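Long-range contacts in ABC-type transport system, sugar-family extracellular solute-binding protein (Peptoclostridium difficile 630, PDB 6HNJ), which probably captures a solute, perhaps a sugar, outside the cell and hands it to an ABC transporter for import: residues Pro245-Ala250 / Ser312-Lys317; Val211-Thr216 / Ile239-Gly244; Glu197-Ile202 / Met224-Lys229; Asp137-Asp142 / Gln254-Glu259. The protein carries 1 engineered substitution. All blocks are in the same frame, centred on the assembly; numbering follows the deposited sequence. Where two conformers were deposited one is given.

Interaction 1 of 4, residues Pro245-Ala250 / Ser312-Lys317; sequences PVEKGA and SYVKTK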
loop_
_atom_site.group_PDB
_atom_site.type_symbol
_atom_site.label_atom_id
_atom_site.label_comp_id
_atom_site.label_asym_id
_atom_site.label_seq_id
_atom_site.Cartn_x
_atom_site.Cartn_y
_atom_site.Cartn_z
ATOM N N PRO A 245 -0.945 -9.713 -4.356
ATOM C CA PRO A 245 -1.544 -11.036 -4.165
ATOM C C PRO A 245 -2.627 -11.423 -5.212
ATOM O O PRO A 245 -2.811 -12.596 -5.480
ATOM C CB PRO A 245 -2.139 -10.951 -2.740
ATOM C CG PRO A 245 -1.325 -9.932 -2.061
ATOM C CD PRO A 245 -0.929 -8.933 -3.101
ATOM N N VAL A 246 -3.304 -10.450 -5.810
ATOM C CA VAL A 246 -4.309 -10.722 -6.859
ATOM C C VAL A 246 -3.613 -11.342 -8.076
ATOM O O VAL A 246 -4.045 -12.388 -8.581
ATOM C CB VAL A 246 -5.142 -9.469 -7.207
ATOM C CG1 VAL A 246 -6.039 -9.705 -8.419
ATOM C CG2 VAL A 246 -5.989 -9.066 -5.994
ATOM N N GLU A 247 -2.484 -10.765 -8.457
ATOM C CA GLU A 247 -1.618 -11.345 -9.526
ATOM C C GLU A 247 -1.116 -12.770 -9.206
ATOM O O GLU A 247 -0.796 -13.532 -10.117
ATOM C CB GLU A 247 -0.436 -10.433 -9.809
ATOM C CG GLU A 247 -0.835 -9.038 -10.258
ATOM C CD GLU A 247 0.330 -8.220 -10.822
ATOM O OE1 GLU A 247 0.824 -8.541 -11.937
ATOM O OE2 GLU A 247 0.731 -7.240 -10.156
ATOM N N LYS A 248 -1.042 -13.128 -7.919
ATOM C CA LYS A 248 -0.591 -14.438 -7.492
ATOM C C LYS A 248 -1.699 -15.423 -7.150
ATOM O O LYS A 248 -1.401 -16.477 -6.602
ATOM C CB LYS A 248 0.340 -14.284 -6.279
ATOM C CG LYS A 248 1.580 -13.444 -6.545
ATOM C CD LYS A 248 2.419 -14.025 -7.667
ATOM C CE LYS A 248 3.862 -13.545 -7.601
ATOM N NZ LYS A 248 4.619 -14.199 -8.700
ATOM N N GLY A 249 -2.970 -15.085 -7.410
ATOM C CA GLY A 249 -4.076 -16.033 -7.233
ATOM C C GLY A 249 -5.256 -15.617 -6.368
ATOM O O GLY A 249 -6.232 -16.345 -6.304
ATOM N N ALA A 250 -5.191 -14.459 -5.691
ATOM C CA ALA A 250 -6.383 -13.918 -5.022
ATOM C C ALA A 250 -7.390 -13.503 -6.100
ATOM O O ALA A 250 -6.999 -13.209 -7.216
ATOM C CB ALA A 250 -6.049 -12.732 -4.125
ATOM N N SER A 312 -10.546 -3.182 -13.282
ATOM C CA SER A 312 -9.378 -3.687 -13.998
ATOM C C SER A 312 -9.178 -5.212 -13.819
ATOM O O SER A 312 -9.457 -5.792 -12.758
ATOM C CB SER A 312 -8.132 -2.962 -13.540
ATOM O OG SER A 312 -8.299 -1.583 -13.662
ATOM N N TYR A 313 -8.687 -5.845 -14.875
ATOM C CA TYR A 313 -8.466 -7.264 -14.906
ATOM C C TYR A 313 -6.962 -7.565 -15.069
ATOM O O TYR A 313 -6.203 -6.782 -15.676
ATOM C CB TYR A 313 -9.328 -7.899 -16.005
ATOM C CG TYR A 313 -10.786 -7.790 -15.653
ATOM C CD1 TYR A 313 -11.343 -8.643 -14.716
ATOM C CD2 TYR A 313 -11.593 -6.789 -16.197
ATOM C CE1 TYR A 313 -12.671 -8.540 -14.344
ATOM C CE2 TYR A 313 -12.940 -6.682 -15.839
ATOM C CZ TYR A 313 -13.469 -7.567 -14.915
ATOM O OH TYR A 313 -14.777 -7.489 -14.513
ATOM N N VAL A 314 -6.529 -8.644 -14.427
ATOM C CA VAL A 314 -5.136 -9.123 -14.520
ATOM C C VAL A 314 -5.213 -10.620 -14.620
ATOM O O VAL A 314 -6.212 -11.208 -14.266
ATOM C CB VAL A 314 -4.225 -8.725 -13.331
ATOM C CG1 VAL A 314 -3.946 -7.235 -13.322
ATOM C CG2 VAL A 314 -4.789 -9.194 -11.994
ATOM N N LYS A 315 -4.150 -11.225 -15.119
ATOM C CA LYS A 315 -4.023 -12.676 -15.145
ATOM C C LYS A 315 -3.018 -13.076 -14.062
ATOM O O LYS A 315 -2.297 -12.234 -13.532
ATOM C CB LYS A 315 -3.552 -13.107 -16.524
ATOM C CG LYS A 315 -4.351 -12.437 -17.639
ATOM C CD LYS A 315 -4.214 -13.194 -18.939
ATOM C CE LYS A 315 -5.048 -14.463 -18.943
ATOM N NZ LYS A 315 -5.167 -14.990 -20.330
ATOM N N THR A 316 -3.013 -14.354 -13.726
ATOM C CA THR A 316 -2.070 -14.901 -12.770
ATOM C C THR A 316 -0.616 -14.787 -13.300
ATOM O O THR A 316 -0.367 -15.041 -14.476
ATOM C CB THR A 316 -2.425 -16.362 -12.475
ATOM O OG1 THR A 316 -3.778 -16.432 -12.015
ATOM C CG2 THR A 316 -1.512 -16.950 -11.418
ATOM N N LYS A 317 0.309 -14.361 -12.442
ATOM C CA LYS A 317 1.755 -14.356 -12.733
ATOM C C LYS A 317 2.363 -15.684 -12.277
ATOM O O LYS A 317 2.181 -16.078 -11.118
ATOM C CB LYS A 317 2.474 -13.233 -11.962
ATOM C CG LYS A 317 2.304 -11.832 -12.524
ATOM C CD LYS A 317 3.352 -11.515 -13.584
ATOM C CE LYS A 317 3.201 -10.111 -14.160
ATOM N NZ LYS A 317 3.344 -9.060 -13.115
HETATM O O HOH W 1 -0.532 -10.460 -13.916
#
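Glu247 OE1 is gripped by two donors: Lys317 NZ at 2.8 Å in a salt bridge, and a water that donates to it and also reaches Lys315 O. The glutamate stands at the end of helix 243-247, which is closed by a Schellman motif. Gly249, with positive phi, is its C-prime residue, and the bonds Ala250 N to Pro245 O and Gly249 N to Val246 O complete it. The C-terminal tail, leaving strand 311-314, runs past this helix end. Lys317 NZ comes to Glu247 OE1 on the syn side, lying 30° out of the carboxylate plane. Glu247 and Lys317 lie side by side and point the same way; the lysine is bent at chi2 (-87°) and again at chi4 (60°), which brings NZ back onto OE1 while its CG stays near Glu247 CB. The main chains are also joined: Lys317 N gives a nearly straight bond of 2.7 Å to Glu247 O, in the carbonyl plane. The same oxygen takes a CA-H...O contact from Thr316 CA at 3.2 Å. Thr316 is held further by Asn294, which bonds its OG1, and by Asp296, which takes its backbone N-H. Beneath this polar layer lies a small apolar patch where Val246 and Val314 cross at about a right angle, Val246 CG1 meeting Val314 CG2 at 3.8 Å.

Interaction 2 of 4, residues Val211-Thr216 / Ile239-Gly244; sequences VLYVPT and IAAESG
Strands 211-214 and 238-240 run parallel, with Tyr213 opposite Ile239 and Val214 opposite Ala240. Ile239 N bonds Leu212 O and Val214 N bonds Ile239 O, both at 2.8 Å. The connection between the strands, through helices 218-221 and 224-233, is a beta-alpha-beta crossover of the Rossmann-like C-terminal lobe, where 238-240 edges a four-stranded parallel sheet. On one face, Val211, Tyr213 and Ile239 pack together. In Val211, chi1 of 59° puts CG1 between the backbone N and the carbonyl carbon and swings CG2 anti to N, where it meets Ile239 CD1 at 3.6 Å, while Ile239 CG2 lies near Tyr213 CD1. With CG anti to its backbone N (chi1 -176°), Tyr213 reaches along the sheet until its OH is 3.5 Å from Ala241 CB. That methyl is also approached by Thr216 OG1, and Glu242 crosses the threonine side chain at about a right angle. Val214 and Ala240 share the other face, their CB atoms 4.4 Å apart. Their bridge is completed by Ala241 N, which bonds Val214 O at 2.9 Å, less straight than the first two bonds. A water donates to Pro215 O at 3.0 Å and accepts weakly from Ala241 N.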
loop_
_atom_site.group_PDB
_atom_site.type_symbol
_atom_site.label_atom_id
_atom_site.label_comp_id
_atom_site.label_asym_id
_atom_site.label_seq_id
_atom_site.Cartn_x
_atom_site.Cartn_y
_atom_site.Cartn_z
ATOM N N VAL A 211 -16.076 -16.638 2.163
ATOM C CA VAL A 211 -15.123 -15.733 1.540
ATOM C C VAL A 211 -13.917 -15.660 2.527
ATOM O O VAL A 211 -14.118 -15.737 3.755
ATOM C CB VAL A 211 -15.756 -14.351 1.261
ATOM C CG1 VAL A 211 -16.272 -13.684 2.542
ATOM C CG2 VAL A 211 -14.783 -13.450 0.560
ATOM N N LEU A 212 -12.703 -15.550 1.986
ATOM C CA LEU A 212 -11.469 -15.336 2.771
ATOM C C LEU A 212 -10.954 -13.921 2.503
ATOM O O LEU A 212 -10.929 -13.478 1.343
ATOM C CB LEU A 212 -10.388 -16.317 2.365
ATOM C CG LEU A 212 -9.063 -16.249 3.133
ATOM C CD1 LEU A 212 -9.291 -16.765 4.540
ATOM C CD2 LEU A 212 -7.913 -16.981 2.466
ATOM N N TYR A 213 -10.578 -13.232 3.565
ATOM C CA TYR A 213 -9.878 -11.940 3.472
ATOM C C TYR A 213 -8.434 -12.159 3.835
ATOM O O TYR A 213 -8.144 -12.677 4.909
ATOM C CB TYR A 213 -10.465 -10.899 4.396
ATOM C CG TYR A 213 -9.829 -9.541 4.260
ATOM C CD1 TYR A 213 -10.119 -8.733 3.181
ATOM C CD2 TYR A 213 -8.934 -9.063 5.214
ATOM C CE1 TYR A 213 -9.558 -7.463 3.061
ATOM C CE2 TYR A 213 -8.376 -7.803 5.103
ATOM C CZ TYR A 213 -8.686 -7.017 4.010
ATOM O OH TYR A 213 -8.160 -5.752 3.859
ATOM N N VAL A 214 -7.534 -11.794 2.920
ATOM C CA VAL A 214 -6.094 -11.809 3.166
ATOM C C VAL A 214 -5.612 -10.384 3.456
ATOM O O VAL A 214 -5.552 -9.553 2.533
ATOM C CB VAL A 214 -5.349 -12.408 1.969
ATOM C CG1 VAL A 214 -3.849 -12.354 2.203
ATOM C CG2 VAL A 214 -5.782 -13.873 1.767
ATOM N N PRO A 215 -5.210 -10.096 4.717
ATOM C CA PRO A 215 -4.746 -8.719 5.027
ATOM C C PRO A 215 -3.346 -8.422 4.527
ATOM O O PRO A 215 -2.748 -9.264 3.870
ATOM C CB PRO A 215 -4.782 -8.643 6.567
ATOM C CG PRO A 215 -5.001 -10.023 7.051
ATOM C CD PRO A 215 -5.207 -10.961 5.902
ATOM N N THR A 216 -2.882 -7.181 4.762
ATOM C CA THR A 216 -1.503 -6.796 4.543
ATOM C C THR A 216 -0.648 -7.507 5.617
ATOM O O THR A 216 -0.460 -7.009 6.735
ATOM C CB THR A 216 -1.354 -5.269 4.627
ATOM O OG1 THR A 216 -2.152 -4.669 3.595
ATOM C CG2 THR A 216 0.076 -4.838 4.424
ATOM N N ILE A 239 -10.421 -12.340 -1.173
ATOM C CA ILE A 239 -10.167 -10.880 -1.299
ATOM C C ILE A 239 -8.899 -10.530 -0.571
ATOM O O ILE A 239 -8.758 -10.882 0.590
ATOM C CB ILE A 239 -11.326 -10.061 -0.719
ATOM C CG1 ILE A 239 -12.596 -10.388 -1.475
ATOM C CG2 ILE A 239 -11.047 -8.558 -0.833
ATOM C CD1 ILE A 239 -13.820 -10.162 -0.656
ATOM N N ALA A 240 -7.974 -9.836 -1.245
ATOM C CA ALA A 240 -6.699 -9.434 -0.650
ATOM C C ALA A 240 -6.697 -7.910 -0.453
ATOM O O ALA A 240 -7.375 -7.183 -1.182
ATOM C CB ALA A 240 -5.552 -9.836 -1.564
ATOM N N ALA A 241 -5.915 -7.446 0.504
ATOM C CA ALA A 241 -5.774 -6.005 0.800
ATOM C C ALA A 241 -5.006 -5.236 -0.249
ATOM O O ALA A 241 -5.168 -4.011 -0.337
ATOM C CB ALA A 241 -5.110 -5.816 2.165
ATOM N N GLU A 242 -4.154 -5.927 -1.017
ATOM C CA GLU A 242 -3.259 -5.309 -1.990
ATOM C C GLU A 242 -3.286 -6.064 -3.307
ATOM O O GLU A 242 -3.728 -7.191 -3.356
ATOM C CB GLU A 242 -1.832 -5.251 -1.432
ATOM C CG GLU A 242 -1.722 -4.379 -0.194
ATOM C CD GLU A 242 -0.282 -4.208 0.288
ATOM O OE1 GLU A 242 0.389 -5.232 0.555
ATOM O OE2 GLU A 242 0.173 -3.050 0.431
ATOM N N SER A 243 -2.782 -5.440 -4.367
ATOM C CA SER A 243 -2.903 -5.985 -5.723
ATOM C C SER A 243 -1.899 -7.064 -6.084
ATOM O O SER A 243 -2.171 -7.906 -6.921
ATOM C CB SER A 243 -2.800 -4.846 -6.744
ATOM O OG SER A 243 -1.467 -4.440 -6.823
ATOM N N GLY A 244 -0.759 -7.077 -5.402
ATOM C CA GLY A 244 0.286 -8.032 -5.670
ATOM C C GLY A 244 -0.259 -9.446 -5.485
ATOM O O GLY A 244 -0.073 -10.284 -6.343
HETATM O O HOH W 2 -2.990 -8.497 0.958
#

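Interaction 3 of 4, residues Glu197-Ile202 / Met224-Lys229; sequences EVNQGI and MPIVSK
Val227 CG2 sits between two side chains one helical turn apart, Val198 and Ile202, and touches Val198 CG1 at 3.7 Å. Both valines hold the same conformation, with CG1 anti to the backbone N (chi1 172° in Val198 and 175° in Val227), yet they use different branches. Val198 offers that anti methyl, whereas Val227 offers CG2, the one beside its backbone N, and the two side chains cross at about a right angle. Ile202 was modelled in two conformers. In the one described, chi1 of -61° and chi2 of -48° fold the chain so that Ile202 CG1 lies 3.7 Å from Val227 CG2, with CD1 just within touch; both contacts hold for that conformer. Ile226, the residue before Val227 on helix 224-233, turns its short branch across the gap: CG2 is anti to the backbone N, at 4.3 Å from Val198 CG1. The same methyl faces the amide of Asn199 at the exposed margin, where the model brings OD1 so close that the distance is doubtful. The axes of the two short segments approach to 9.6 Å, an ordinary packing distance, and cross at -28°, with branched aliphatic side chains bridging the gap. Beneath them, Leu212 of strand 211-214, an inner strand of the sheet, is touched by both Ile202 and Val227, while Val198 leans on Ile192. Two neighbouring, roughly parallel helices covering one face of a parallel sheet are characteristic of the Rossmann-like lobes of type I periplasmic binding proteins.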
loop_
_atom_site.group_PDB
_atom_site.type_symbol
_atom_site.label_atom_id
_atom_site.label_comp_id
_atom_site.label_asym_id
_atom_site.label_seq_id
_atom_site.Cartn_x
_atom_site.Cartn_y
_atom_site.Cartn_z
ATOM N N GLU A 197 2.409 -23.711 8.324
ATOM C CA GLU A 197 1.004 -23.826 8.797
ATOM C C GLU A 197 -0.053 -23.363 7.780
ATOM O O GLU A 197 -1.238 -23.585 7.995
ATOM C CB GLU A 197 0.835 -23.032 10.092
ATOM C CG GLU A 197 1.654 -23.540 11.279
ATOM C CD GLU A 197 1.571 -22.594 12.474
ATOM O OE1 GLU A 197 2.100 -21.472 12.431
ATOM O OE2 GLU A 197 0.941 -22.952 13.476
ATOM N N VAL A 198 0.342 -22.716 6.671
ATOM C CA VAL A 198 -0.652 -22.159 5.720
ATOM C C VAL A 198 -1.535 -23.225 5.062
ATOM O O VAL A 198 -2.757 -23.101 5.095
ATOM C CB VAL A 198 0.010 -21.238 4.677
ATOM C CG1 VAL A 198 -0.977 -20.818 3.589
ATOM C CG2 VAL A 198 0.545 -19.996 5.378
ATOM N N ASN A 199 -0.926 -24.215 4.426
ATOM C CA ASN A 199 -1.654 -25.354 3.799
ATOM C C ASN A 199 -2.774 -25.889 4.667
ATOM O O ASN A 199 -3.947 -25.885 4.274
ATOM C CB ASN A 199 -0.692 -26.537 3.576
ATOM C CG ASN A 199 0.099 -26.433 2.314
ATOM O OD1 ASN A 199 -0.436 -26.062 1.279
ATOM N ND2 ASN A 199 1.378 -26.835 2.370
ATOM N N GLN A 200 -2.396 -26.348 5.855
ATOM C CA GLN A 200 -3.313 -26.979 6.795
ATOM C C GLN A 200 -4.310 -25.958 7.336
ATOM O O GLN A 200 -5.474 -26.281 7.537
ATOM C CB GLN A 200 -2.562 -27.642 7.973
ATOM C CG GLN A 200 -1.567 -28.755 7.585
ATOM C CD GLN A 200 -0.091 -28.302 7.530
ATOM O OE1 GLN A 200 0.278 -27.374 6.781
ATOM N NE2 GLN A 200 0.754 -28.956 8.319
ATOM N N GLY A 201 -3.853 -24.726 7.572
ATOM C CA GLY A 201 -4.734 -23.658 8.002
ATOM C C GLY A 201 -5.900 -23.344 7.050
ATOM O O GLY A 201 -7.039 -23.267 7.480
ATOM N N ILE A 202 -5.623 -23.149 5.764
ATOM C CA ILE A 202 -6.654 -22.881 4.763
ATOM C C ILE A 202 -7.509 -24.143 4.522
ATOM O O ILE A 202 -8.740 -24.082 4.367
ATOM C CB ILE A 202 -6.030 -22.443 3.426
ATOM C CG1 ILE A 202 -5.226 -21.141 3.585
ATOM C CG2 ILE A 202 -7.099 -22.257 2.366
ATOM C CD1 ILE A 202 -5.937 -20.033 4.337
ATOM N N MET A 224 0.035 -16.811 -1.243
ATOM C CA MET A 224 -1.171 -16.780 -2.089
ATOM C C MET A 224 -1.286 -17.892 -3.125
ATOM O O MET A 224 -2.397 -18.298 -3.426
ATOM C CB MET A 224 -1.315 -15.434 -2.804
ATOM C CG MET A 224 -2.717 -15.134 -3.276
ATOM S SD MET A 224 -3.962 -15.174 -1.963
ATOM C CE MET A 224 -4.915 -16.566 -2.446
ATOM N N PRO A 225 -0.164 -18.370 -3.700
ATOM C CA PRO A 225 -0.354 -19.488 -4.663
ATOM C C PRO A 225 -0.941 -20.750 -4.031
ATOM O O PRO A 225 -1.762 -21.420 -4.649
ATOM C CB PRO A 225 1.063 -19.697 -5.259
ATOM C CG PRO A 225 1.658 -18.298 -5.161
ATOM C CD PRO A 225 1.188 -17.807 -3.806
ATOM N N ILE A 226 -0.580 -21.029 -2.785
ATOM C CA ILE A 226 -1.115 -22.183 -2.056
ATOM C C ILE A 226 -2.576 -21.957 -1.627
ATOM O O ILE A 226 -3.432 -22.826 -1.740
ATOM C CB ILE A 226 -0.256 -22.413 -0.786
ATOM C CG1 ILE A 226 1.171 -22.833 -1.181
ATOM C CG2 ILE A 226 -0.916 -23.418 0.156
ATOM C CD1 ILE A 226 2.127 -22.893 -0.013
ATOM N N VAL A 227 -2.831 -20.787 -1.053
ATOM C CA VAL A 227 -4.165 -20.388 -0.606
ATOM C C VAL A 227 -5.133 -20.352 -1.805
ATOM O O VAL A 227 -6.229 -20.876 -1.725
ATOM C CB VAL A 227 -4.129 -18.989 0.078
ATOM C CG1 VAL A 227 -5.536 -18.506 0.448
ATOM C CG2 VAL A 227 -3.237 -19.006 1.313
ATOM N N SER A 228 -4.694 -19.792 -2.918
ATOM C CA SER A 228 -5.536 -19.645 -4.063
ATOM C C SER A 228 -5.992 -20.995 -4.585
ATOM O O SER A 228 -7.155 -21.135 -4.961
ATOM C CB SER A 228 -4.810 -18.940 -5.189
ATOM O OG SER A 228 -5.667 -18.766 -6.295
ATOM N N LYS A 229 -5.093 -21.977 -4.626
ATOM C CA LYS A 229 -5.464 -23.330 -5.126
ATOM C C LYS A 229 -6.510 -24.054 -4.300
ATOM O O LYS A 229 -7.440 -24.654 -4.833
ATOM C CB LYS A 229 -4.243 -24.223 -5.262
ATOM C CG LYS A 229 -3.475 -23.911 -6.528
ATOM C CD LYS A 229 -2.646 -25.093 -6.997
ATOM C CE LYS A 229 -1.198 -24.956 -6.625
ATOM N NZ LYS A 229 -0.484 -24.155 -7.648
#

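Interaction 4 of 4, residues Asp137-Asp142 / Gln254-Glu259; sequences DFVSVD and QGINYE
The Tyr258 ring has Asp137 OD2 at its edge, in plane, and the CG2 methyl of Ile256 over the centre of one face, 4.3 Å above it. Its hydroxyl donates to Asp137 OD2 in a bond of 2.5 Å, arriving on the anti side of the carboxylate and 25° out of its plane. The two flat groups are turned 73° apart. Chi1 of 66° sets the aspartate CG between its own backbone N and carbonyl carbon, and from there OD2 points to the phenol, while Asp137 CB rests 3.9 Å from Tyr258 CE1. Nearby, Val139 CB lies 3.7 Å from Ile256 CD1, the two side chains sliding past each other in opposite directions; the placement of CD1 is doubtful, since it also falls too near a backbone oxygen. Both segments pass between the lobes, as the hinge crossovers of type I periplasmic binding proteins do, and Tyr258 also packs on Ala36, Ala39 and Thr40 of helix 35-50. A triethylene glycol, probably from crystallisation, has its nearest atom about 3 Å from the Tyr258 side chain, consistent with a pocket in the cleft. The short phenol-carboxylate bond is consistent with an ionised Asp137 and would fix the tyrosine hydroxyl's rotation, although it uses the usually less basic anti side.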
loop_
_atom_site.group_PDB
_atom_site.type_symbol
_atom_site.label_atom_id
_atom_site.label_comp_id
_atom_site.label_asym_id
_atom_site.label_seq_id
_atom_site.Cartn_x
_atom_site.Cartn_y
_atom_site.Cartn_z
ATOM N N ASP A 137 -0.120 5.109 2.274
ATOM C CA ASP A 137 -0.875 4.203 1.390
ATOM C C ASP A 137 -1.734 3.240 2.212
ATOM O O ASP A 137 -1.957 2.104 1.806
ATOM C CB ASP A 137 0.057 3.434 0.410
ATOM C CG ASP A 137 1.003 2.445 1.099
ATOM O OD1 ASP A 137 1.138 2.472 2.330
ATOM O OD2 ASP A 137 1.656 1.635 0.384
ATOM N N PHE A 138 -2.198 3.683 3.380
ATOM C CA PHE A 138 -3.177 2.925 4.157
ATOM C C PHE A 138 -4.461 2.787 3.360
ATOM O O PHE A 138 -4.924 3.746 2.715
ATOM C CB PHE A 138 -3.473 3.624 5.491
ATOM C CG PHE A 138 -4.544 2.937 6.331
ATOM C CD1 PHE A 138 -4.230 1.844 7.138
ATOM C CD2 PHE A 138 -5.861 3.408 6.333
ATOM C CE1 PHE A 138 -5.215 1.221 7.925
ATOM C CE2 PHE A 138 -6.841 2.785 7.102
ATOM C CZ PHE A 138 -6.514 1.699 7.902
ATOM N N VAL A 139 -5.011 1.575 3.376
ATOM C CA VAL A 139 -6.377 1.316 2.918
ATOM C C VAL A 139 -7.120 0.543 4.026
ATOM O O VAL A 139 -6.538 -0.368 4.653
ATOM C CB VAL A 139 -6.395 0.534 1.588
ATOM C CG1 VAL A 139 -5.701 -0.832 1.736
ATOM C CG2 VAL A 139 -7.827 0.392 1.077
ATOM N N SER A 140 -8.374 0.931 4.287
ATOM C CA SER A 140 -9.155 0.309 5.355
ATOM C C SER A 140 -9.554 -1.112 4.913
ATOM O O SER A 140 -9.693 -1.389 3.721
ATOM C CB SER A 140 -10.399 1.133 5.716
ATOM O OG SER A 140 -11.303 1.243 4.621
ATOM N N VAL A 141 -9.743 -1.989 5.878
ATOM C CA VAL A 141 -10.277 -3.321 5.585
ATOM C C VAL A 141 -11.642 -3.212 4.881
ATOM O O VAL A 141 -11.962 -4.080 4.064
ATOM C CB VAL A 141 -10.437 -4.229 6.835
ATOM C CG1 VAL A 141 -9.092 -4.482 7.490
ATOM C CG2 VAL A 141 -11.429 -3.646 7.827
ATOM N N ASP A 142 -12.401 -2.153 5.188
ATOM C CA ASP A 142 -13.762 -1.934 4.689
ATOM C C ASP A 142 -13.832 -1.880 3.173
ATOM O O ASP A 142 -14.761 -2.418 2.585
ATOM C CB ASP A 142 -14.346 -0.615 5.229
ATOM C CG ASP A 142 -14.439 -0.572 6.759
ATOM O OD1 ASP A 142 -13.874 -1.446 7.475
ATOM O OD2 ASP A 142 -15.082 0.368 7.259
ATOM N N GLN A 254 -9.411 -3.966 -3.648
ATOM C CA GLN A 254 -9.641 -2.571 -3.972
ATOM C C GLN A 254 -8.364 -1.898 -3.556
ATOM O O GLN A 254 -8.161 -1.632 -2.374
ATOM C CB GLN A 254 -10.900 -2.004 -3.276
ATOM C CG GLN A 254 -11.403 -0.702 -3.924
ATOM C CD GLN A 254 -12.882 -0.489 -3.795
ATOM O OE1 GLN A 254 -13.530 -0.958 -2.849
ATOM N NE2 GLN A 254 -13.434 0.216 -4.745
ATOM N N GLY A 255 -7.463 -1.738 -4.527
ATOM C CA GLY A 255 -6.107 -1.310 -4.265
ATOM C C GLY A 255 -5.872 0.163 -4.526
ATOM O O GLY A 255 -6.435 0.746 -5.445
ATOM N N ILE A 256 -4.984 0.753 -3.737
ATOM C CA ILE A 256 -4.613 2.157 -3.887
ATOM C C ILE A 256 -4.031 2.459 -5.256
ATOM O O ILE A 256 -3.253 1.664 -5.806
ATOM C CB ILE A 256 -3.605 2.536 -2.779
ATOM C CG1 ILE A 256 -4.372 2.625 -1.472
ATOM C CG2 ILE A 256 -2.882 3.860 -3.052
ATOM C CD1 ILE A 256 -3.619 2.019 -0.337
ATOM N N ASN A 257 -4.413 3.608 -5.818
ATOM C CA ASN A 257 -3.837 4.026 -7.073
ATOM C C ASN A 257 -2.570 4.789 -6.733
ATOM O O ASN A 257 -2.634 5.933 -6.218
ATOM C CB ASN A 257 -4.779 4.880 -7.902
ATOM C CG ASN A 257 -4.242 5.104 -9.301
ATOM O OD1 ASN A 257 -3.114 5.554 -9.471
ATOM N ND2 ASN A 257 -5.045 4.795 -10.312
ATOM N N TYR A 258 -1.434 4.153 -7.010
ATOM C CA TYR A 258 -0.119 4.689 -6.602
ATOM C C TYR A 258 0.297 5.924 -7.369
ATOM O O TYR A 258 0.849 6.851 -6.769
ATOM C CB TYR A 258 0.958 3.609 -6.628
ATOM C CG TYR A 258 0.927 2.807 -5.376
ATOM C CD1 TYR A 258 1.573 3.268 -4.239
ATOM C CD2 TYR A 258 0.197 1.612 -5.290
ATOM C CE1 TYR A 258 1.516 2.576 -3.051
ATOM C CE2 TYR A 258 0.143 0.890 -4.100
ATOM C CZ TYR A 258 0.817 1.359 -2.995
ATOM O OH TYR A 258 0.777 0.701 -1.792
ATOM N N GLU A 259 -0.018 5.982 -8.666
ATOM C CA GLU A 259 0.276 7.177 -9.427
ATOM C C GLU A 259 -0.485 8.365 -8.856
ATOM O O GLU A 259 0.081 9.439 -8.727
ATOM C CB GLU A 259 0.014 7.013 -10.935
ATOM C CG GLU A 259 0.577 8.195 -11.753
ATOM C CD GLU A 259 0.350 8.093 -13.269
ATOM O OE1 GLU A 259 0.117 6.987 -13.764
ATOM O OE2 GLU A 259 0.426 9.129 -13.981
#

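Overall arrangement
From the N terminus, the chain first completes most of one lobe. It then crosses at 137-142, where interaction 4 opens a long loop that closes at 254-259. Inside that loop, interaction 3 opens at 197-202 and interaction 2 at 211-216. Interaction 3 closes at 224-229 before interaction 2 closes at 239-244, so the two cross; Leu212 joins them by packing on Val227. Interaction 1 opens at 245-250, still within the loop of interaction 4, and closes only at 312-317, crossing it. Interactions 2 and 3 thus build the sheet and helix layers of the second lobe, interaction 1 fastens the tail to it, and interaction 4 pairs two crossovers between lobes.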